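Local coordinates for protein 5,10-methylenetetrahydromethanopterin reductase (Methanopyrus kandleri, PDB 1EZW) that catalyses the reversible, coenzyme F420-dependent reduction of methylenetetrahydromethanopterin to methyltetrahydromethanopterin, a step of methanogenesis from carbon dioxide, at residues T56-T70 with R90-F103. Residues are numbered along the deposited sequence; the frame is centred on the assembly and turned at random. Where two conformers were deposited one is given.
Sequences TSKIKLGPGITNPYT and RAIIGMGPGDKATF. With MG (magnesium ion), chain B.
The guanidinium of R90 lies with one face over the backbone of S57. Its NH2 grips two acceptors at the edge: OG1 of T56, in the guanidinium plane at 2.9 Å (N-H...O 167°) and also hydrogen-bonded to A52 O, and the carbonyl O of I59, met on a lone pair. A bend at chi3 (-71°) turns the head back across the 56-59 loop, while NE is held by the carbonyl of S87 and NH1 makes a weak bond to S57 OG of a second subunit. Beside this loop magnesium is bound by T56 O at 2.3 Å, by S57 OG at a longer 2.7 Å, by two waters and by T56 O of that same neighbouring subunit.

From here the two segments run parallel, as adjacent strands 60-63 and 93-95 of the TIM barrel. L61 N donates to R90 O and I92 N to L61 O; farther on, T66 N donates to G94 O and G96 N to T66 O. Between these two sets the register slips by one residue, around the cis peptide that precedes I65. G94 brings its CA against I65 CG2 at 3.9 Å, and CD1 of I65 rests on G96 CA.

At the end of strand 93-95, M95 bends at chi2 and chi3 to lay SD against N67 CA, 3.5 Å off. The rings of Y69 and F103 meet rim to rim, CD1 to CE2 at 3.6 Å with planes 85° apart, and a water links T66 O to G98 N. R90, just ahead of strand 93-95, thus ties the 56-59 loop to that strand's segment through directed bonds, a charged anchor probably helping to fix the backbone that presents T56 O to the intersubunit magnesium.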
loop_
_atom_site.group_PDB
_atom_site.type_symbol
_atom_site.label_atom_id
_atom_site.label_comp_id
_atom_site.label_asym_id
_atom_site.label_seq_id
_atom_site.Cartn_x
_atom_site.Cartn_y
_atom_site.Cartn_z
ATOM N N THR A 56 6.330 4.485 -2.968
ATOM C CA THR A 56 7.196 5.265 -3.860
ATOM C C THR A 56 6.901 4.873 -5.287
ATOM O O THR A 56 6.221 3.883 -5.497
ATOM C CB THR A 56 8.711 5.004 -3.601
ATOM O OG1 THR A 56 8.991 3.600 -3.737
ATOM C CG2 THR A 56 9.124 5.431 -2.191
ATOM N N SER A 57 7.414 5.628 -6.248
ATOM C CA SER A 57 7.194 5.333 -7.667
ATOM C C SER A 57 8.351 5.448 -8.628
ATOM O O SER A 57 8.237 5.035 -9.784
ATOM C CB SER A 57 6.051 6.197 -8.204
ATOM O OG SER A 57 4.836 5.666 -7.643
ATOM N N LYS A 58 9.435 6.072 -8.201
ATOM C CA LYS A 58 10.564 6.325 -9.118
ATOM C C LYS A 58 11.915 5.859 -8.617
ATOM O O LYS A 58 12.788 5.425 -9.401
ATOM C CB LYS A 58 10.689 7.856 -9.347
ATOM C CG LYS A 58 9.435 8.608 -9.789
ATOM C CD LYS A 58 9.766 10.155 -9.826
ATOM C CE LYS A 58 8.590 11.025 -10.308
ATOM N NZ LYS A 58 8.812 12.516 -10.291
ATOM N N ILE A 59 12.130 5.969 -7.310
ATOM C CA ILE A 59 13.447 5.630 -6.794
ATOM C C ILE A 59 13.751 4.132 -6.944
ATOM O O ILE A 59 12.854 3.294 -6.796
ATOM C CB ILE A 59 13.562 6.098 -5.318
ATOM C CG1 ILE A 59 15.016 6.119 -4.874
ATOM C CG2 ILE A 59 12.717 5.204 -4.416
ATOM C CD1 ILE A 59 15.167 6.876 -3.508
ATOM N N LYS A 60 15.005 3.809 -7.270
ATOM C CA LYS A 60 15.394 2.391 -7.362
ATOM C C LYS A 60 15.578 1.890 -5.941
ATOM O O LYS A 60 16.006 2.628 -5.038
ATOM C CB LYS A 60 16.629 2.241 -8.237
ATOM C CG LYS A 60 16.276 2.644 -9.678
ATOM C CD LYS A 60 17.477 2.600 -10.655
ATOM C CE LYS A 60 18.065 3.964 -10.891
ATOM N NZ LYS A 60 18.928 3.908 -12.139
ATOM N N LEU A 61 15.200 0.616 -5.750
ATOM C CA LEU A 61 15.116 -0.071 -4.436
ATOM C C LEU A 61 15.833 -1.409 -4.360
ATOM O O LEU A 61 15.634 -2.234 -5.237
ATOM C CB LEU A 61 13.614 -0.420 -4.125
ATOM C CG LEU A 61 12.516 0.219 -3.262
ATOM C CD1 LEU A 61 12.902 1.594 -2.776
ATOM C CD2 LEU A 61 11.202 0.263 -4.073
ATOM N N GLY A 62 16.652 -1.641 -3.344
ATOM C CA GLY A 62 17.176 -3.000 -3.231
ATOM C C GLY A 62 17.993 -3.184 -2.004
ATOM O O GLY A 62 18.321 -2.225 -1.254
ATOM N N PRO A 63 18.381 -4.445 -1.762
ATOM C CA PRO A 63 19.191 -4.746 -0.601
ATOM C C PRO A 63 20.592 -4.161 -0.778
ATOM O O PRO A 63 21.178 -4.310 -1.843
ATOM C CB PRO A 63 19.170 -6.281 -0.563
ATOM C CG PRO A 63 19.047 -6.669 -1.999
ATOM C CD PRO A 63 18.050 -5.658 -2.543
ATOM N N GLY A 64 21.105 -3.512 0.269
ATOM C CA GLY A 64 22.444 -2.925 0.223
ATOM C C GLY A 64 23.078 -3.116 1.584
ATOM O O GLY A 64 23.059 -2.196 2.415
ATOM N N ILE A 65 23.704 -4.265 1.831
ATOM C CA ILE A 65 23.880 -5.328 0.845
ATOM C C ILE A 65 23.510 -6.680 1.414
ATOM O O ILE A 65 23.532 -6.871 2.617
ATOM C CB ILE A 65 25.344 -5.447 0.433
ATOM C CG1 ILE A 65 26.196 -5.515 1.685
ATOM C CG2 ILE A 65 25.760 -4.253 -0.414
ATOM C CD1 ILE A 65 27.721 -5.746 1.385
ATOM N N THR A 66 23.157 -7.610 0.536
ATOM C CA THR A 66 22.822 -8.917 1.054
ATOM C C THR A 66 24.028 -9.813 0.835
ATOM O O THR A 66 25.104 -9.296 0.600
ATOM C CB THR A 66 21.506 -9.448 0.453
ATOM O OG1 THR A 66 21.209 -10.710 1.087
ATOM C CG2 THR A 66 21.570 -9.601 -1.069
ATOM N N ASN A 67 23.881 -11.123 0.952
ATOM C CA ASN A 67 25.073 -11.992 0.832
ATOM C C ASN A 67 24.698 -13.358 0.294
ATOM O O ASN A 67 23.526 -13.716 0.218
ATOM C CB ASN A 67 25.747 -12.137 2.226
ATOM C CG ASN A 67 24.807 -12.741 3.265
ATOM O OD1 ASN A 67 24.142 -12.018 4.041
ATOM N ND2 ASN A 67 24.707 -14.057 3.267
ATOM N N PRO A 68 25.689 -14.160 -0.088
ATOM C CA PRO A 68 25.417 -15.516 -0.634
ATOM C C PRO A 68 25.070 -16.608 0.353
ATOM O O PRO A 68 24.658 -17.693 -0.067
ATOM C CB PRO A 68 26.766 -15.907 -1.280
ATOM C CG PRO A 68 27.523 -14.575 -1.411
ATOM C CD PRO A 68 27.129 -13.826 -0.172
ATOM N N TYR A 69 25.230 -16.330 1.642
ATOM C CA TYR A 69 25.166 -17.371 2.659
ATOM C C TYR A 69 23.936 -17.609 3.484
ATOM O O TYR A 69 23.592 -18.753 3.763
ATOM C CB TYR A 69 26.321 -17.157 3.655
ATOM C CG TYR A 69 27.662 -16.959 2.959
ATOM C CD1 TYR A 69 28.256 -15.691 2.914
ATOM C CD2 TYR A 69 28.270 -18.008 2.247
ATOM C CE1 TYR A 69 29.413 -15.461 2.185
ATOM C CE2 TYR A 69 29.463 -17.774 1.488
ATOM C CZ TYR A 69 30.013 -16.490 1.472
ATOM O OH TYR A 69 31.184 -16.209 0.747
ATOM N N THR A 70 23.294 -16.534 3.929
ATOM C CA THR A 70 22.171 -16.726 4.833
ATOM C C THR A 70 20.882 -17.161 4.149
ATOM O O THR A 70 19.910 -17.471 4.843
ATOM C CB THR A 70 21.904 -15.460 5.637
ATOM O OG1 THR A 70 21.502 -14.439 4.712
ATOM C CG2 THR A 70 23.200 -15.013 6.451
ATOM N N ARG A 90 11.900 -1.422 -10.627
ATOM C CA ARG A 90 12.840 -0.548 -9.935
ATOM C C ARG A 90 13.860 -1.243 -9.034
ATOM O O ARG A 90 14.563 -0.581 -8.285
ATOM C CB ARG A 90 12.080 0.500 -9.088
ATOM C CG ARG A 90 11.381 1.520 -9.956
ATOM C CD ARG A 90 10.674 2.533 -9.082
ATOM N NE ARG A 90 9.502 1.982 -8.391
ATOM C CZ ARG A 90 9.215 2.248 -7.114
ATOM N NH1 ARG A 90 8.114 1.727 -6.560
ATOM N NH2 ARG A 90 10.052 2.958 -6.369
ATOM N N ALA A 91 13.923 -2.568 -9.084
ATOM C CA ALA A 91 14.852 -3.256 -8.223
ATOM C C ALA A 91 16.316 -3.081 -8.605
ATOM O O ALA A 91 16.639 -2.914 -9.782
ATOM C CB ALA A 91 14.527 -4.763 -8.192
ATOM N N ILE A 92 17.148 -3.159 -7.588
ATOM C CA ILE A 92 18.615 -3.154 -7.751
ATOM C C ILE A 92 19.137 -4.220 -6.796
ATOM O O ILE A 92 18.498 -4.561 -5.781
ATOM C CB ILE A 92 19.248 -1.777 -7.427
ATOM C CG1 ILE A 92 18.943 -1.374 -5.981
ATOM C CG2 ILE A 92 18.770 -0.752 -8.448
ATOM C CD1 ILE A 92 19.321 0.093 -5.594
ATOM N N ILE A 93 20.320 -4.774 -7.081
ATOM C CA ILE A 93 20.880 -5.782 -6.186
ATOM C C ILE A 93 22.202 -5.259 -5.600
ATOM O O ILE A 93 23.028 -4.765 -6.373
ATOM C CB ILE A 93 21.255 -7.058 -6.983
ATOM C CG1 ILE A 93 20.010 -7.683 -7.603
ATOM C CG2 ILE A 93 21.996 -8.049 -6.051
ATOM C CD1 ILE A 93 20.339 -8.695 -8.732
ATOM N N GLY A 94 22.367 -5.356 -4.275
ATOM C CA GLY A 94 23.618 -5.020 -3.593
ATOM C C GLY A 94 24.094 -6.356 -3.015
ATOM O O GLY A 94 23.420 -6.922 -2.181
ATOM N N MET A 95 25.252 -6.880 -3.435
ATOM C CA MET A 95 25.684 -8.188 -2.943
ATOM C C MET A 95 27.095 -8.086 -2.366
ATOM O O MET A 95 27.968 -7.517 -2.989
ATOM C CB MET A 95 25.691 -9.163 -4.137
ATOM C CG MET A 95 26.143 -10.572 -3.793
ATOM S SD MET A 95 25.022 -11.438 -2.669
ATOM C CE MET A 95 23.570 -11.538 -3.684
ATOM N N GLY A 96 27.290 -8.611 -1.179
ATOM C CA GLY A 96 28.603 -8.602 -0.546
ATOM C C GLY A 96 28.890 -9.954 0.061
ATOM O O GLY A 96 28.116 -10.889 -0.079
ATOM N N PRO A 97 29.995 -10.089 0.780
ATOM C CA PRO A 97 30.407 -11.346 1.410
ATOM C C PRO A 97 29.928 -11.619 2.811
ATOM O O PRO A 97 30.407 -12.557 3.452
ATOM C CB PRO A 97 31.924 -11.225 1.369
ATOM C CG PRO A 97 32.102 -9.787 1.829
ATOM C CD PRO A 97 31.008 -9.029 0.986
ATOM N N GLY A 98 28.973 -10.834 3.303
ATOM C CA GLY A 98 28.555 -10.995 4.685
ATOM C C GLY A 98 29.365 -9.969 5.484
ATOM O O GLY A 98 30.109 -9.187 4.898
ATOM N N ASP A 99 29.228 -9.941 6.807
ATOM C CA ASP A 99 29.987 -8.999 7.621
ATOM C C ASP A 99 30.290 -9.692 8.922
ATOM O O ASP A 99 29.491 -10.473 9.427
ATOM C CB ASP A 99 29.228 -7.663 7.830
ATOM C CG ASP A 99 27.903 -7.839 8.551
ATOM O OD1 ASP A 99 27.831 -7.503 9.748
ATOM O OD2 ASP A 99 26.941 -8.347 7.914
ATOM N N LYS A 100 31.486 -9.435 9.448
ATOM C CA LYS A 100 31.919 -10.077 10.662
ATOM C C LYS A 100 31.017 -9.934 11.889
ATOM O O LYS A 100 30.663 -10.945 12.519
ATOM C CB LYS A 100 33.342 -9.593 11.036
ATOM C CG LYS A 100 33.859 -10.260 12.292
ATOM C CD LYS A 100 35.233 -9.702 12.724
ATOM C CE LYS A 100 35.651 -10.250 14.079
ATOM N NZ LYS A 100 35.605 -11.751 14.180
ATOM N N ALA A 101 30.633 -8.706 12.223
ATOM C CA ALA A 101 29.843 -8.494 13.433
ATOM C C ALA A 101 28.553 -9.288 13.377
ATOM O O ALA A 101 28.175 -9.952 14.349
ATOM C CB ALA A 101 29.555 -6.994 13.630
ATOM N N THR A 102 27.899 -9.244 12.222
ATOM C CA THR A 102 26.627 -9.964 12.093
ATOM C C THR A 102 26.802 -11.477 11.995
ATOM O O THR A 102 26.075 -12.223 12.664
ATOM C CB THR A 102 25.816 -9.440 10.880
ATOM O OG1 THR A 102 25.711 -8.012 10.978
ATOM C CG2 THR A 102 24.378 -10.029 10.905
ATOM N N PHE A 103 27.754 -11.944 11.188
ATOM C CA PHE A 103 27.974 -13.387 11.086
ATOM C C PHE A 103 28.401 -13.992 12.423
ATOM O O PHE A 103 27.929 -15.068 12.794
ATOM C CB PHE A 103 28.963 -13.698 9.959
ATOM C CG PHE A 103 28.314 -13.808 8.604
ATOM C CD1 PHE A 103 27.202 -13.015 8.261
ATOM C CD2 PHE A 103 28.823 -14.681 7.652
ATOM C CE1 PHE A 103 26.625 -13.098 6.992
ATOM C CE2 PHE A 103 28.250 -14.777 6.383
ATOM C CZ PHE A 103 27.149 -13.984 6.048
HETATM MG MG MG B . 4.431 3.141 -6.679
HETATM O O HOH W 1 27.292 -8.665 2.570
HETATM O O HOH W 2 3.942 0.948 -5.824
HETATM O O HOH W 3 3.155 4.082 -4.873
#